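AlyGC (Glaciecola chathamensis, PDB 5GKD) cleaves the polysaccharide alginate, probably by beta-elimination, as a lyase of polysaccharide lyase family 6. Local coordinates at residues 588-593 against 607-612; 624-629 against 634-639; 660-663 against 667-670; 683-686 against 691-694; 705-710 against 716-721. All coordinates share one frame; numbering follows the deposited sequence.

Contact 1: residues 588-593 against 607-612; sequences DLFRLN and LTIENS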
# COMPACT_ATOMS: atom_id res chain seq x y z
N ASP A 588 -13.86 2.84 12.62
CA ASP A 588 -14.25 1.45 12.75
C ASP A 588 -13.44 0.78 13.85
O ASP A 588 -12.39 1.28 14.26
CB ASP A 588 -14.05 0.68 11.45
CG ASP A 588 -14.75 1.33 10.28
OD1 ASP A 588 -15.99 1.50 10.32
OD2 ASP A 588 -14.06 1.67 9.31
N LEU A 589 -13.94 -0.37 14.31
CA LEU A 589 -13.19 -1.20 15.23
C LEU A 589 -12.11 -2.00 14.50
O LEU A 589 -10.91 -1.82 14.76
CB LEU A 589 -14.14 -2.15 15.97
CG LEU A 589 -14.27 -2.19 17.49
CD1 LEU A 589 -14.18 -3.64 17.97
CD2 LEU A 589 -13.27 -1.32 18.21
N PHE A 590 -12.51 -2.87 13.58
CA PHE A 590 -11.57 -3.69 12.81
C PHE A 590 -11.80 -3.46 11.32
O PHE A 590 -12.89 -3.72 10.81
CB PHE A 590 -11.71 -5.18 13.17
CG PHE A 590 -11.22 -5.51 14.55
CD1 PHE A 590 -9.89 -5.76 14.78
CD2 PHE A 590 -12.09 -5.54 15.62
CE1 PHE A 590 -9.43 -6.04 16.04
CE2 PHE A 590 -11.65 -5.84 16.88
CZ PHE A 590 -10.31 -6.09 17.09
N ARG A 591 -10.78 -2.97 10.65
CA ARG A 591 -10.83 -2.70 9.22
C ARG A 591 -10.07 -3.82 8.51
O ARG A 591 -8.84 -3.78 8.42
CB ARG A 591 -10.25 -1.31 8.92
CG ARG A 591 -11.17 -0.20 9.37
CD ARG A 591 -10.43 1.10 9.62
NE ARG A 591 -9.86 1.67 8.41
CZ ARG A 591 -10.57 2.28 7.47
NH1 ARG A 591 -11.88 2.39 7.59
NH2 ARG A 591 -9.96 2.77 6.39
N LEU A 592 -10.82 -4.81 8.02
CA LEU A 592 -10.30 -6.03 7.42
C LEU A 592 -10.85 -6.22 6.02
O LEU A 592 -11.17 -7.34 5.60
CB LEU A 592 -10.64 -7.26 8.26
CG LEU A 592 -9.83 -7.66 9.49
CD1 LEU A 592 -8.46 -7.03 9.57
CD2 LEU A 592 -10.61 -7.47 10.75
N ASN A 593 -10.96 -5.12 5.28
CA ASN A 593 -11.63 -5.08 3.99
C ASN A 593 -10.80 -4.34 2.95
O ASN A 593 -11.34 -3.61 2.12
CB ASN A 593 -12.99 -4.40 4.13
CG ASN A 593 -12.87 -2.96 4.57
OD1 ASN A 593 -11.86 -2.57 5.15
ND2 ASN A 593 -13.87 -2.15 4.25
N LEU A 607 -11.47 -14.35 12.83
CA LEU A 607 -11.84 -13.20 13.64
C LEU A 607 -12.79 -13.68 14.73
O LEU A 607 -13.88 -14.17 14.42
CB LEU A 607 -12.53 -12.14 12.78
CG LEU A 607 -12.51 -10.66 13.13
CD1 LEU A 607 -13.82 -10.02 12.75
CD2 LEU A 607 -12.14 -10.37 14.55
N THR A 608 -12.40 -13.52 15.99
CA THR A 608 -13.22 -13.95 17.12
C THR A 608 -13.37 -12.81 18.12
O THR A 608 -12.38 -12.24 18.57
CB THR A 608 -12.62 -15.18 17.81
OG1 THR A 608 -12.63 -16.29 16.92
CG2 THR A 608 -13.44 -15.56 19.04
N ILE A 609 -14.62 -12.49 18.48
CA ILE A 609 -14.93 -11.49 19.50
C ILE A 609 -15.97 -12.10 20.43
O ILE A 609 -17.11 -12.34 20.01
CB ILE A 609 -15.46 -10.17 18.92
CG1 ILE A 609 -14.43 -9.50 18.03
CG2 ILE A 609 -15.84 -9.21 20.02
CD1 ILE A 609 -14.94 -8.21 17.41
N GLU A 610 -15.61 -12.33 21.69
CA GLU A 610 -16.54 -12.92 22.65
C GLU A 610 -16.50 -12.17 23.98
O GLU A 610 -15.47 -11.63 24.38
CB GLU A 610 -16.23 -14.40 22.90
CG GLU A 610 -16.43 -15.29 21.69
CD GLU A 610 -16.01 -16.72 21.96
OE1 GLU A 610 -14.83 -16.94 22.32
OE2 GLU A 610 -16.85 -17.63 21.82
N ASN A 611 -17.65 -12.15 24.66
CA ASN A 611 -17.77 -11.66 26.04
C ASN A 611 -17.27 -10.24 26.18
O ASN A 611 -16.66 -9.86 27.18
CB ASN A 611 -17.03 -12.58 27.01
CG ASN A 611 -17.57 -14.00 27.01
OD1 ASN A 611 -18.78 -14.22 26.98
ND2 ASN A 611 -16.66 -14.97 27.03
N SER A 612 -17.51 -9.43 25.16
CA SER A 612 -16.94 -8.10 25.11
C SER A 612 -18.06 -7.08 25.01
O SER A 612 -19.22 -7.41 24.82
CB SER A 612 -15.97 -7.98 23.93
OG SER A 612 -14.86 -8.83 24.16

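Contact 2: residues 624-629 against 634-639; sequences VYRGGT and FGPHVV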
# COMPACT_ATOMS: atom_id res chain seq x y z
N VAL A 624 -15.15 -7.04 6.86
CA VAL A 624 -14.22 -8.05 6.39
C VAL A 624 -14.67 -8.54 5.02
O VAL A 624 -15.86 -8.79 4.79
CB VAL A 624 -14.01 -9.18 7.41
CG1 VAL A 624 -14.88 -9.02 8.64
CG2 VAL A 624 -14.10 -10.51 6.80
N TYR A 625 -13.72 -8.61 4.09
CA TYR A 625 -14.03 -8.70 2.67
C TYR A 625 -13.13 -9.71 1.99
O TYR A 625 -11.91 -9.67 2.16
CB TYR A 625 -13.89 -7.31 2.02
CG TYR A 625 -14.27 -7.25 0.57
CD1 TYR A 625 -13.37 -7.61 -0.43
CD2 TYR A 625 -15.52 -6.79 0.18
CE1 TYR A 625 -13.72 -7.55 -1.76
CE2 TYR A 625 -15.88 -6.71 -1.13
CZ TYR A 625 -14.98 -7.10 -2.11
OH TYR A 625 -15.37 -7.02 -3.41
N ARG A 626 -13.73 -10.62 1.25
CA ARG A 626 -13.00 -11.53 0.37
C ARG A 626 -13.79 -11.58 -0.93
O ARG A 626 -14.88 -12.16 -0.97
CB ARG A 626 -12.86 -12.94 0.97
CG ARG A 626 -12.13 -13.94 0.05
CD ARG A 626 -12.16 -15.38 0.59
NE ARG A 626 -13.51 -15.97 0.57
CZ ARG A 626 -13.94 -16.83 -0.35
NH1 ARG A 626 -13.12 -17.22 -1.31
NH2 ARG A 626 -15.18 -17.30 -0.30
N GLY A 627 -13.26 -10.97 -1.97
CA GLY A 627 -13.99 -10.83 -3.21
C GLY A 627 -13.56 -11.78 -4.31
O GLY A 627 -12.45 -12.33 -4.31
N GLY A 628 -14.45 -11.94 -5.28
CA GLY A 628 -14.23 -12.83 -6.38
C GLY A 628 -14.88 -14.18 -6.17
O GLY A 628 -15.76 -14.37 -5.34
N THR A 629 -14.42 -15.14 -6.96
CA THR A 629 -15.08 -16.43 -7.09
C THR A 629 -14.11 -17.57 -6.78
O THR A 629 -14.30 -18.68 -7.26
CB THR A 629 -15.68 -16.58 -8.49
OG1 THR A 629 -14.66 -16.41 -9.46
CG2 THR A 629 -16.71 -15.50 -8.74
N PHE A 634 -10.38 -21.40 3.07
CA PHE A 634 -11.38 -21.76 4.06
C PHE A 634 -11.88 -20.58 4.87
O PHE A 634 -12.90 -20.72 5.56
CB PHE A 634 -10.82 -22.83 5.02
CG PHE A 634 -10.20 -24.00 4.33
CD1 PHE A 634 -10.90 -24.72 3.39
CD2 PHE A 634 -8.89 -24.37 4.61
CE1 PHE A 634 -10.34 -25.81 2.75
CE2 PHE A 634 -8.31 -25.46 3.97
CZ PHE A 634 -9.05 -26.18 3.04
N GLY A 635 -11.20 -19.44 4.82
CA GLY A 635 -11.54 -18.30 5.62
C GLY A 635 -12.02 -17.14 4.78
O GLY A 635 -12.06 -17.23 3.55
N PRO A 636 -12.41 -16.04 5.42
CA PRO A 636 -12.47 -15.80 6.86
C PRO A 636 -13.51 -16.60 7.64
O PRO A 636 -14.55 -16.98 7.12
CB PRO A 636 -12.82 -14.31 6.94
CG PRO A 636 -12.35 -13.74 5.66
CD PRO A 636 -12.64 -14.81 4.65
N HIS A 637 -13.20 -16.88 8.90
CA HIS A 637 -14.16 -17.37 9.88
C HIS A 637 -14.43 -16.21 10.83
O HIS A 637 -13.50 -15.69 11.44
CB HIS A 637 -13.63 -18.56 10.69
CG HIS A 637 -13.05 -19.67 9.87
ND1 HIS A 637 -11.86 -19.56 9.20
CD2 HIS A 637 -13.48 -20.95 9.69
CE1 HIS A 637 -11.59 -20.71 8.60
NE2 HIS A 637 -12.55 -21.57 8.89
N VAL A 638 -15.69 -15.81 10.95
CA VAL A 638 -16.08 -14.70 11.82
C VAL A 638 -17.02 -15.24 12.89
O VAL A 638 -18.12 -15.72 12.57
CB VAL A 638 -16.74 -13.56 11.03
CG1 VAL A 638 -17.13 -12.44 11.95
CG2 VAL A 638 -15.78 -13.06 9.97
N VAL A 639 -16.59 -15.19 14.14
CA VAL A 639 -17.30 -15.81 15.26
C VAL A 639 -17.46 -14.75 16.33
O VAL A 639 -16.47 -14.24 16.85
CB VAL A 639 -16.54 -17.02 15.82
CG1 VAL A 639 -17.19 -17.51 17.10
CG2 VAL A 639 -16.47 -18.13 14.79

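Contact 3: residues 660-663 against 667-670; sequences LILH and VNKM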
# COMPACT_ATOMS: atom_id res chain seq x y z
N LEU A 660 -21.75 -4.42 11.18
CA LEU A 660 -20.92 -5.57 10.83
C LEU A 660 -21.21 -5.88 9.37
O LEU A 660 -22.37 -6.12 9.03
CB LEU A 660 -21.27 -6.74 11.72
CG LEU A 660 -20.44 -8.01 11.74
CD1 LEU A 660 -19.06 -7.72 12.30
CD2 LEU A 660 -21.14 -9.03 12.62
N ILE A 661 -20.22 -5.82 8.49
CA ILE A 661 -20.47 -6.16 7.10
C ILE A 661 -19.48 -7.22 6.65
O ILE A 661 -18.26 -7.01 6.71
CB ILE A 661 -20.47 -4.94 6.16
CG1 ILE A 661 -20.78 -5.40 4.74
CG2 ILE A 661 -19.18 -4.16 6.22
CD1 ILE A 661 -21.14 -4.32 3.80
N LEU A 662 -20.00 -8.35 6.22
CA LEU A 662 -19.23 -9.56 5.98
C LEU A 662 -19.45 -9.99 4.54
O LEU A 662 -20.54 -10.46 4.18
CB LEU A 662 -19.63 -10.65 6.97
CG LEU A 662 -19.56 -10.21 8.44
CD1 LEU A 662 -19.91 -11.36 9.38
CD2 LEU A 662 -18.19 -9.71 8.77
N HIS A 663 -18.42 -9.83 3.71
CA HIS A 663 -18.47 -10.15 2.29
C HIS A 663 -17.49 -11.28 2.01
O HIS A 663 -16.28 -11.14 2.20
CB HIS A 663 -18.16 -8.90 1.45
CG HIS A 663 -18.18 -9.14 -0.02
ND1 HIS A 663 -18.94 -8.38 -0.88
CD2 HIS A 663 -17.50 -10.01 -0.80
CE1 HIS A 663 -18.75 -8.79 -2.12
NE2 HIS A 663 -17.88 -9.78 -2.11
N VAL A 667 -17.31 -18.89 7.11
CA VAL A 667 -17.94 -19.40 8.32
C VAL A 667 -18.34 -18.20 9.17
O VAL A 667 -17.49 -17.40 9.58
CB VAL A 667 -17.00 -20.33 9.11
CG1 VAL A 667 -17.63 -20.68 10.45
CG2 VAL A 667 -16.69 -21.59 8.29
N ASN A 668 -19.64 -18.08 9.46
CA ASN A 668 -20.16 -16.96 10.23
C ASN A 668 -21.02 -17.50 11.36
O ASN A 668 -21.97 -18.25 11.12
CB ASN A 668 -20.99 -16.04 9.35
CG ASN A 668 -20.24 -15.57 8.13
OD1 ASN A 668 -19.36 -14.72 8.24
ND2 ASN A 668 -20.57 -16.10 6.97
N LYS A 669 -20.68 -17.12 12.60
CA LYS A 669 -21.42 -17.56 13.78
C LYS A 669 -21.61 -16.37 14.71
O LYS A 669 -20.65 -15.89 15.31
CB LYS A 669 -20.67 -18.70 14.48
CG LYS A 669 -21.31 -19.19 15.78
CD LYS A 669 -20.57 -20.42 16.34
CE LYS A 669 -20.79 -20.58 17.85
NZ LYS A 669 -19.53 -21.00 18.57
N MET A 670 -22.85 -15.90 14.84
CA MET A 670 -23.20 -14.82 15.76
C MET A 670 -24.26 -15.31 16.73
O MET A 670 -25.39 -15.61 16.33
CB MET A 670 -23.70 -13.58 15.02
CG MET A 670 -22.63 -12.56 14.60
SD MET A 670 -21.55 -13.12 13.28
CE MET A 670 -22.72 -13.80 12.18

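Contact 4: residues 683-686 against 691-694; sequences FELT and KTWV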
# COMPACT_ATOMS: atom_id res chain seq x y z
N PHE A 683 -24.79 -9.45 5.56
CA PHE A 683 -24.06 -10.51 4.89
C PHE A 683 -24.11 -10.28 3.39
O PHE A 683 -25.17 -9.97 2.83
CB PHE A 683 -24.64 -11.88 5.23
CG PHE A 683 -24.49 -12.25 6.67
CD1 PHE A 683 -23.29 -12.72 7.15
CD2 PHE A 683 -25.55 -12.10 7.54
CE1 PHE A 683 -23.15 -13.04 8.49
CE2 PHE A 683 -25.41 -12.41 8.88
CZ PHE A 683 -24.21 -12.88 9.35
N GLU A 684 -22.95 -10.41 2.75
CA GLU A 684 -22.83 -10.45 1.30
C GLU A 684 -22.14 -11.78 0.98
O GLU A 684 -20.92 -11.88 0.89
CB GLU A 684 -22.07 -9.19 0.79
CG GLU A 684 -22.80 -7.87 1.10
CD GLU A 684 -22.15 -6.63 0.52
OE1 GLU A 684 -20.94 -6.67 0.22
OE2 GLU A 684 -22.85 -5.60 0.36
N LEU A 685 -22.93 -12.82 0.87
CA LEU A 685 -22.45 -14.16 0.61
C LEU A 685 -22.00 -14.38 -0.81
O LEU A 685 -22.66 -13.99 -1.71
CB LEU A 685 -23.52 -15.16 1.00
CG LEU A 685 -23.98 -15.08 2.43
CD1 LEU A 685 -25.26 -15.81 2.65
CD2 LEU A 685 -22.90 -15.50 3.41
N THR A 686 -20.84 -15.00 -0.99
CA THR A 686 -20.28 -15.28 -2.31
C THR A 686 -20.30 -16.78 -2.62
O THR A 686 -21.07 -17.50 -2.09
CB THR A 686 -18.83 -14.79 -2.43
OG1 THR A 686 -18.01 -15.50 -1.53
CG2 THR A 686 -18.73 -13.32 -2.13
N LYS A 691 -21.30 -21.03 5.32
CA LYS A 691 -22.15 -21.47 6.41
C LYS A 691 -22.32 -20.32 7.40
O LYS A 691 -21.33 -19.81 7.94
CB LYS A 691 -21.54 -22.69 7.10
CG LYS A 691 -21.23 -23.84 6.15
CD LYS A 691 -20.45 -24.95 6.83
CE LYS A 691 -20.59 -26.27 6.07
NZ LYS A 691 -20.21 -26.17 4.62
N THR A 692 -23.57 -19.93 7.65
CA THR A 692 -23.91 -18.80 8.51
C THR A 692 -24.95 -19.23 9.55
O THR A 692 -25.96 -19.84 9.19
CB THR A 692 -24.47 -17.64 7.68
OG1 THR A 692 -23.49 -17.22 6.73
CG2 THR A 692 -24.84 -16.47 8.57
N TRP A 693 -24.70 -18.89 10.82
CA TRP A 693 -25.62 -19.16 11.93
C TRP A 693 -25.73 -17.91 12.79
O TRP A 693 -24.76 -17.51 13.42
CB TRP A 693 -25.15 -20.33 12.79
CG TRP A 693 -25.38 -21.62 12.17
CD1 TRP A 693 -26.57 -22.29 12.07
CD2 TRP A 693 -24.40 -22.44 11.53
NE1 TRP A 693 -26.39 -23.48 11.40
CE2 TRP A 693 -25.06 -23.59 11.06
CE3 TRP A 693 -23.03 -22.31 11.31
CZ2 TRP A 693 -24.40 -24.61 10.38
CZ3 TRP A 693 -22.36 -23.32 10.64
CH2 TRP A 693 -23.05 -24.45 10.18
N VAL A 694 -26.92 -17.33 12.83
CA VAL A 694 -27.19 -16.13 13.63
C VAL A 694 -28.39 -16.46 14.50
O VAL A 694 -29.54 -16.34 14.07
CB VAL A 694 -27.47 -14.90 12.76
CG1 VAL A 694 -27.77 -13.70 13.64
CG2 VAL A 694 -26.29 -14.62 11.85

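Contact 5: residues 705-710 against 716-721; sequences PVVRDL and ATTTIS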
# COMPACT_ATOMS: atom_id res chain seq x y z
N PRO A 705 -30.91 -8.79 10.68
CA PRO A 705 -29.78 -8.99 9.76
C PRO A 705 -30.21 -8.94 8.30
O PRO A 705 -31.26 -9.45 7.92
CB PRO A 705 -29.26 -10.37 10.16
CG PRO A 705 -29.57 -10.46 11.62
CD PRO A 705 -30.90 -9.77 11.78
N VAL A 706 -29.40 -8.28 7.48
CA VAL A 706 -29.63 -8.18 6.04
C VAL A 706 -28.80 -9.23 5.33
O VAL A 706 -27.58 -9.30 5.54
CB VAL A 706 -29.28 -6.78 5.52
CG1 VAL A 706 -29.41 -6.74 4.00
CG2 VAL A 706 -30.15 -5.71 6.16
N VAL A 707 -29.43 -10.03 4.47
CA VAL A 707 -28.71 -10.99 3.63
C VAL A 707 -28.85 -10.55 2.18
O VAL A 707 -29.96 -10.47 1.64
CB VAL A 707 -29.22 -12.42 3.83
CG1 VAL A 707 -28.54 -13.35 2.84
CG2 VAL A 707 -28.93 -12.88 5.23
N ARG A 708 -27.72 -10.27 1.56
CA ARG A 708 -27.61 -10.03 0.13
C ARG A 708 -26.88 -11.24 -0.45
O ARG A 708 -25.71 -11.48 -0.14
CB ARG A 708 -26.87 -8.73 -0.15
CG ARG A 708 -27.37 -7.54 0.67
CD ARG A 708 -26.42 -6.33 0.60
NE ARG A 708 -26.99 -5.16 1.26
CZ ARG A 708 -26.30 -4.08 1.66
NH1 ARG A 708 -24.99 -4.01 1.48
NH2 ARG A 708 -26.94 -3.09 2.26
N ASP A 709 -27.53 -12.03 -1.29
CA ASP A 709 -26.85 -13.17 -1.88
C ASP A 709 -26.41 -12.75 -3.24
O ASP A 709 -27.20 -12.38 -4.07
CB ASP A 709 -27.68 -14.44 -1.92
CG ASP A 709 -26.82 -15.70 -2.08
OD1 ASP A 709 -25.94 -15.72 -2.93
OD2 ASP A 709 -27.02 -16.70 -1.39
N LEU A 710 -25.11 -12.76 -3.45
CA LEU A 710 -24.56 -12.33 -4.70
C LEU A 710 -24.54 -13.44 -5.69
O LEU A 710 -24.10 -13.27 -6.79
CB LEU A 710 -23.15 -11.79 -4.50
CG LEU A 710 -23.02 -10.54 -3.65
CD1 LEU A 710 -21.61 -10.02 -3.69
CD2 LEU A 710 -24.03 -9.44 -3.94
N ALA A 716 -25.43 -20.86 -0.19
CA ALA A 716 -25.17 -20.91 1.20
C ALA A 716 -26.17 -21.63 2.07
O ALA A 716 -27.32 -21.77 1.73
CB ALA A 716 -25.11 -19.47 1.63
N THR A 717 -25.70 -22.06 3.22
CA THR A 717 -26.57 -22.64 4.20
C THR A 717 -26.57 -21.54 5.24
O THR A 717 -25.60 -21.31 5.92
CB THR A 717 -26.18 -24.03 4.67
OG1 THR A 717 -25.35 -23.94 5.81
CG2 THR A 717 -25.49 -24.76 3.61
N THR A 718 -27.69 -20.86 5.31
CA THR A 718 -27.85 -19.67 6.13
C THR A 718 -29.01 -19.89 7.09
O THR A 718 -30.16 -19.99 6.66
CB THR A 718 -28.09 -18.45 5.25
OG1 THR A 718 -27.04 -18.36 4.28
CG2 THR A 718 -28.13 -17.17 6.08
N THR A 719 -28.69 -19.97 8.38
CA THR A 719 -29.66 -20.15 9.45
C THR A 719 -29.68 -18.88 10.28
O THR A 719 -28.73 -18.59 11.01
CB THR A 719 -29.28 -21.35 10.32
OG1 THR A 719 -29.40 -22.55 9.56
CG2 THR A 719 -30.17 -21.45 11.56
N ILE A 720 -30.77 -18.12 10.19
CA ILE A 720 -30.95 -16.90 10.97
C ILE A 720 -32.31 -17.02 11.65
O ILE A 720 -33.35 -16.81 11.02
CB ILE A 720 -30.86 -15.63 10.11
CG1 ILE A 720 -29.44 -15.46 9.56
CG2 ILE A 720 -31.24 -14.41 10.93
CD1 ILE A 720 -29.31 -14.36 8.51
N SER A 721 -32.30 -17.40 12.93
CA SER A 721 -33.55 -17.64 13.63
C SER A 721 -33.30 -17.64 15.13
O SER A 721 -32.15 -17.69 15.59
CB SER A 721 -34.18 -18.96 13.20
OG SER A 721 -33.32 -20.02 13.59

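Contact 1: residues 588-593 against 607-612
Phe590 and Ile609 meet across the interior of a coil of the parallel beta-helix, the fold of the pectate-lyase-like families, and illustrate how such a coil is filled by hydrocarbon, with no hydrogen bond between the two segments. The side chain of Ile609 can be followed outward. Its CB leaves strand 606-610 toward the opposite wall, and CG1 stands anti to the carbonyl carbon (chi1 -62°). The chain then continues fully extended (chi2 179°), which sends CD1 straight across as the foremost atom, while CG2 stays behind it. CD1 reaches the ring of Phe590 obliquely, lying 4.1 Å from Phe590 CE2 and 4.3 Å from Phe590 CD2. The two side chains point in opposing senses and overlap near their ends. The ring also rests on Ile575 and Val577 of the preceding coil, and Ile609 on Met640 of the next.

One step along, Leu592 repeats the theme more loosely: its CD2 lies 4.4 Å from Leu607 CG, with Val624 and Ala622 packing beside the pair. Polar groups keep to the other side of strand 590-592. There Arg591 NH1 donates to Asp588 OD2 at 2.9 Å, the oxygen lying in the guanidinium plane, and Arg591 NE turns to Asp565.

With backbones 9.5 Å apart between the CA atoms of Phe590 and Leu607, the walls are too distant to pair. Cohesion here must come from burying hydrocarbon, a contact with little directional preference that depends on shape and close filling.

Contact 2: residues 624-629 against 634-639
Arg626 and Pro636 mark the closest approach of the two backbones, 7.8 Å between their CA atoms, and the touching parts run in nearly opposite directions, 158° apart. They are facing walls of one beta-helix coil, not sheet partners, and no hydrogen bond joins them. Strand 622-625 is leaving its sheet where strand 637-641 is about to begin, and a cis peptide bond before Pro636 shapes the returning chain.

Val624 supplies the apolar part. Its CG2 lies 3.8 Å from Pro636 CG, with CB of the same ring alongside, and its other methyl, CG1, faces Val638 CG2 at 4.3 Å. Arg626 approaches Pro636 at a slant. Its CG lies anti to the backbone N (chi1 179°) and the chain bends at chi3 (68°), which brings the aliphatic part against the proline and turns the guanidinium past it. That head is held elsewhere, NE by Gly664 O and NH1 by Asp630 O. Nearby, His259 from the N-terminal part of the chain hydrogen-bonds to His637 and stacks with Phe634.

Gly635 O, which accepts a hydrogen bond from Gln666 NE2, lies 3.5 Å from Arg626 CD.

Contact 3: residues 660-663 against 667-670
Two different side-chain conformations let Leu660 and Leu662 reach across to Met670 and Asn668. Leu660 places CG opposite its backbone N (chi1 -171°), whereas Leu662 turns CG beside the N and opposite the carbonyl carbon (chi1 -53°). Met670, in turn, is folded at both chi2 and chi3. The bend at chi2 (71°) brings the sulfur round to face the leucine, and Leu660 CD2 lies 4.2 Å from Met670 SD, the two side chains crossing at an angle.

The second pair is closer and less alike in character. Leu662 CD1 lies 3.6 Å from Asn668 OD1, a methyl set beside an amide oxygen. The CA atoms of Leu662 and Asn668 are 8.6 Å apart. Between the CA atoms of Leu660 and Met670 the distance is 10.7 Å, so the walls draw together toward the turn that links them.

This is the inside of a right-handed parallel beta-helix, in which each strand bonds to the coils before and after it and the side chains of facing strands fill the core. Asn668 shows how such a core can accommodate a polar group. Its buried amide is served at both ends: OD1 is bonded with Thr665 OG1 in the connecting turn, and ND2 with Thr692 OG1 on the following coil. These bonds are likely to fix which way round the amide sits, leaving OD1 on the side of Leu662.

Contact 4: residues 683-686 against 691-694
Phe683, midway along strand 681-685, points its side chain toward Thr692 and Val694, and its ring does most of the touching. The methyl CG2 of Thr692 sits over one face of the phenyl group, 4.0 Å from the ring centroid and 22° off the ring normal, a CH-pi contact displaced toward the rim, with Phe683 CZ at 3.7 Å. Thr692 can offer this methyl because its CG2 is anti to the backbone N while OG1 is anti to the carbonyl carbon, beside the N. Val694 adds a second methyl: its CG2 lies 3.7 Å from Phe683 CZ, obliquely to the ring. Replacing Phe683 by an alanine would probably take the aromatic face from Thr692 CG2 and the ring from Val694 CG2, and open a gap between the two strands.

Glu684, the next residue, turns out of the core, where it forms a salt bridge with Arg708 of the following coil and a hydrogen bond with His663 of the preceding one. Leu685 turns inward again, and its CD2 lies 3.8 Å from Thr692 OG1. That hydroxyl is already engaged by Asn668, so the leucine packs beside a buried oxygen whose polarity is met elsewhere. Thr686 then leaves the strand and touches Arg626.

The axes of segments 683-685 and 691-694 stay 10.2 Å apart, and their N-to-C directions are 160° apart, close to antiparallel. Such opposed strands, joined by side chains rather than backbone bonds, are what the two walls of a parallel beta-helix coil present to its interior.

Contact 5: residues 705-710 against 716-721
No aromatic ring lies where Pro705 and Val707 meet Ile720, so the nearest thing to a flat group in the contact is the puckered ring of the proline, and it is touched at a corner: Pro705 CB lies 4.3 Å from Ile720 CD1. A carboxylate flanks the far end, where Asp709 OD2 stands 4.5 Å from Ala716 CB, while Asp709 OD1 accepts a hydrogen bond from Phe711 N.

The tightest meeting is between branched aliphatic side chains. Ile720 keeps its CG1 anti to the carbonyl carbon (chi1 -67°) and its chain extended, so that CD1 is the atom sent toward the other strand. There it finds Val707 CG2 at 3.6 Å, methyl against methyl. One Ile720 methyl thus serves both Pro705 and Val707. The same Val707 methyl also faces Thr718 CG2 at 4.4 Å. The strands are 8.1 Å apart between the CA atoms of Pro705 and Ile720, and no hydrogen bond crosses.

Here the right-handed beta-helix is running out of coils, and the contact lies near the surface. Strand 706-709 is the outermost of its sheet within the chain and bonds back to strand 681-685, while strand 717-721 pairs with strand 691-700. On the preceding coil, Ile720 touches Val694, and Thr718 touches Thr692 and Leu685; Pro705 touches Phe699.

How the contacts relate
The five contacts succeed one another along the C-terminal beta-helix. Centres of contacts 1 and 2 are 14 Å apart, those of contacts 1 and 5 about 20 Å, and after contact 2 the spacing falls to 8, 6 and 5 Å. Probable hydrogen bonds join successive coils: Leu607 N to His637 O between contacts 1 and 2, Arg626 N to His663 O between 2 and 3, Leu662 O to Glu684 N between 3 and 4, Phe683 N to Val706 O between 4 and 5. Contact 2 has its centre nearest that of the folded chain, about 14 Å away, and its Arg626 side chain is about 12 Å from the calcium ion held by Asn180, Glu183, Glu212 and Glu214.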